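Local coordinates for hypothetical protein TT1426 (Thermus thermophilus, PDB 1WD5) that is of unknown function but probably acts as a phosphoribosyltransferase of the type I fold, a kind of glycosyltransferase, at residues G29-G34 against V51-K56. Sequence-based numbering, arbitrary orientation.
Sequences GLPRGG and VVLVRK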
ATOM      1  N   GLY A  29      -1.103   0.303   5.592  1.00 15.17           N
ATOM      2  CA  GLY A  29      -2.255   0.462   4.729  1.00 13.57           C
ATOM      3  C   GLY A  29      -2.088   1.607   3.750  1.00 15.24           C
ATOM      4  O   GLY A  29      -1.573   2.668   4.109  1.00 15.87           O
ATOM      5  N   LEU A  30      -2.498   1.394   2.505  1.00 14.74           N
ATOM      6  CA  LEU A  30      -2.414   2.450   1.503  1.00 15.42           C
ATOM      7  C   LEU A  30      -3.604   3.378   1.723  1.00 15.85           C
ATOM      8  O   LEU A  30      -4.717   2.916   1.939  1.00 15.30           O
ATOM      9  CB  LEU A  30      -2.474   1.865   0.088  1.00 17.49           C
ATOM     10  CG  LEU A  30      -1.189   1.270  -0.505  1.00 20.71           C
ATOM     11  CD1 LEU A  30      -0.704   0.101   0.335  1.00 20.74           C
ATOM     12  CD2 LEU A  30      -1.464   0.816  -1.933  1.00 21.42           C
ATOM     13  N   PRO A  31      -3.382   4.701   1.679  1.00 17.26           N
ATOM     14  CA  PRO A  31      -4.455   5.687   1.879  1.00 15.35           C
ATOM     15  C   PRO A  31      -5.482   5.575   0.754  1.00 15.37           C
ATOM     16  O   PRO A  31      -5.101   5.316  -0.388  1.00 15.81           O
ATOM     17  CB  PRO A  31      -3.716   7.026   1.823  1.00 18.07           C
ATOM     18  CG  PRO A  31      -2.290   6.673   2.163  1.00 19.90           C
ATOM     19  CD  PRO A  31      -2.092   5.368   1.445  1.00 17.97           C
ATOM     20  N   ARG A  32      -6.772   5.740   1.057  1.00 14.63           N
ATOM     21  CA  ARG A  32      -7.268   6.000   2.407  1.00 14.21           C
ATOM     22  C   ARG A  32      -8.105   4.817   2.901  1.00 14.78           C
ATOM     23  O   ARG A  32      -7.979   4.399   4.049  1.00 13.31           O
ATOM     24  CB  ARG A  32      -8.110   7.282   2.437  1.00 12.49           C
ATOM     25  CG  ARG A  32      -7.300   8.556   2.159  1.00 14.60           C
ATOM     26  CD  ARG A  32      -8.070   9.824   2.522  1.00 13.52           C
ATOM     27  NE  ARG A  32      -9.207  10.078   1.642  1.00 12.50           N
ATOM     28  CZ  ARG A  32      -9.118  10.593   0.418  1.00 14.18           C
ATOM     29  NH1 ARG A  32      -7.936  10.921  -0.094  1.00 12.22           N
ATOM     30  NH2 ARG A  32     -10.218  10.792  -0.296  1.00 15.91           N
ATOM     31  N   GLY A  33      -8.956   4.280   2.030  1.00 14.06           N
ATOM     32  CA  GLY A  33      -9.786   3.152   2.411  1.00 14.65           C
ATOM     33  C   GLY A  33      -8.960   1.970   2.892  1.00 15.67           C
ATOM     34  O   GLY A  33      -9.390   1.203   3.759  1.00 16.15           O
ATOM     35  N   GLY A  34      -7.765   1.826   2.326  1.00 13.26           N
ATOM     36  CA  GLY A  34      -6.891   0.735   2.709  1.00 13.02           C
ATOM     37  C   GLY A  34      -6.488   0.772   4.172  1.00 12.35           C
ATOM     38  O   GLY A  34      -6.185  -0.266   4.764  1.00 11.66           O
ATOM     39  N   VAL A  51       0.648   3.905   8.102  1.00 15.86           N
ATOM     40  CA  VAL A  51       0.300   4.162   6.722  1.00 15.41           C
ATOM     41  C   VAL A  51       1.571   4.182   5.884  1.00 15.88           C
ATOM     42  O   VAL A  51       2.643   4.529   6.379  1.00 16.03           O
ATOM     43  CB  VAL A  51      -0.411   5.522   6.598  1.00 16.36           C
ATOM     44  CG1 VAL A  51       0.513   6.630   7.103  1.00 13.38           C
ATOM     45  CG2 VAL A  51      -0.810   5.779   5.166  1.00 15.52           C
ATOM     46  N   VAL A  52       1.455   3.782   4.622  1.00 15.64           N
ATOM     47  CA  VAL A  52       2.598   3.813   3.727  1.00 15.14           C
ATOM     48  C   VAL A  52       2.321   5.002   2.829  1.00 16.39           C
ATOM     49  O   VAL A  52       1.249   5.101   2.226  1.00 16.87           O
ATOM     50  CB  VAL A  52       2.744   2.503   2.902  1.00 16.04           C
ATOM     51  CG1 VAL A  52       1.476   2.205   2.130  1.00 16.01           C
ATOM     52  CG2 VAL A  52       3.936   2.621   1.966  1.00 13.69           C
ATOM     53  N   LEU A  53       3.281   5.918   2.771  1.00 15.70           N
ATOM     54  CA  LEU A  53       3.146   7.143   1.995  1.00 15.21           C
ATOM     55  C   LEU A  53       4.168   7.187   0.867  1.00 14.96           C
ATOM     56  O   LEU A  53       5.353   7.448   1.093  1.00 12.75           O
ATOM     57  CB  LEU A  53       3.322   8.336   2.935  1.00 14.97           C
ATOM     58  CG  LEU A  53       2.238   8.410   4.022  1.00 16.81           C
ATOM     59  CD1 LEU A  53       2.695   9.263   5.203  1.00 15.77           C
ATOM     60  CD2 LEU A  53       0.967   8.979   3.404  1.00 16.78           C
ATOM     61  N   VAL A  54       3.693   6.938  -0.348  1.00 14.14           N
ATOM     62  CA  VAL A  54       4.555   6.899  -1.521  1.00 15.20           C
ATOM     63  C   VAL A  54       3.820   7.382  -2.773  1.00 16.56           C
ATOM     64  O   VAL A  54       2.593   7.513  -2.771  1.00 16.51           O
ATOM     65  CB  VAL A  54       5.024   5.452  -1.787  1.00 15.23           C
ATOM     66  CG1 VAL A  54       5.711   4.883  -0.555  1.00 14.18           C
ATOM     67  CG2 VAL A  54       3.826   4.591  -2.150  1.00 15.53           C
ATOM     68  N   ARG A  55       4.585   7.634  -3.834  1.00 15.92           N
ATOM     69  CA  ARG A  55       4.052   8.069  -5.121  1.00 16.41           C
ATOM     70  C   ARG A  55       4.811   7.367  -6.241  1.00 17.40           C
ATOM     71  O   ARG A  55       6.014   7.118  -6.142  1.00 18.39           O
ATOM     72  CB  ARG A  55       4.204   9.584  -5.306  1.00 14.88           C
ATOM     73  CG  ARG A  55       3.279  10.437  -4.439  1.00 15.11           C
ATOM     74  CD  ARG A  55       1.835  10.323  -4.886  1.00 10.95           C
ATOM     75  NE  ARG A  55       1.650  10.807  -6.252  1.00 12.64           N
ATOM     76  CZ  ARG A  55       0.532  10.649  -6.954  1.00 15.12           C
ATOM     77  NH1 ARG A  55      -0.513  10.023  -6.421  1.00 16.17           N
ATOM     78  NH2 ARG A  55       0.460  11.097  -8.198  1.00 15.53           N
ATOM     79  N   LYS A  56       4.100   7.047  -7.310  1.00 16.05           N
ATOM     80  CA  LYS A  56       4.723   6.408  -8.453  1.00 16.90           C
ATOM     81  C   LYS A  56       5.363   7.491  -9.321  1.00 16.37           C
ATOM     82  O   LYS A  56       4.828   8.595  -9.440  1.00 16.64           O
ATOM     83  CB  LYS A  56       3.667   5.654  -9.260  1.00 17.76           C
ATOM     84  CG  LYS A  56       4.174   5.043 -10.553  1.00 22.75           C
ATOM     85  CD  LYS A  56       3.401   5.595 -11.734  1.00 25.75           C
ATOM     86  CE  LYS A  56       1.905   5.355 -11.574  1.00 27.70           C
ATOM     87  NZ  LYS A  56       1.118   6.314 -12.394  1.00 27.81           N
TER
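Gly-29 O accepts the amide of Val-52 in a fairly long bond (N to O 3.3 Å), straight at the hydrogen (165°) although the donor stands well above the carbonyl plane. CA of Val-51 adds a C-H...O contact to that same oxygen. These are the last links of a parallel pairing between strands 26-29 and 48-59, because beyond Gly-29 the chain turns off towards helix 33-45. This is the first beta-alpha-beta unit of the Rossmann-like sheet of type I phosphoribosyltransferases, and the turn, at the C-terminal end of the central strand 26-29, probably corresponds to the PPi loop of that family; the cis peptide between Pro-31 and Arg-32 is consistent with such a loop. Two separate groups of side chains pack around the bond. From CB of Leu-30 the chain runs to CG, 3.9 Å from Val-52 CG1, and on to CD1, which comes to 3.5 Å from that methyl; the two side chains lie alongside each other, pointing the same way, packed against helix 134-144. Val-51 CG2, anti to its own backbone nitrogen, instead reaches the ring of Pro-31, meeting CG tightly at 3.5 Å as the side chains cross at about a right angle. Pro-31 CD rests 3.4 Å from Val-52 O, while Leu-53 CD2 touches Pro-31 CG more loosely. With a glycine at Pro-31, Val-51 CG2 and Leu-53 CD2 would probably lose their shared apolar partner, and the backbone at this turn is likely to be freer to move.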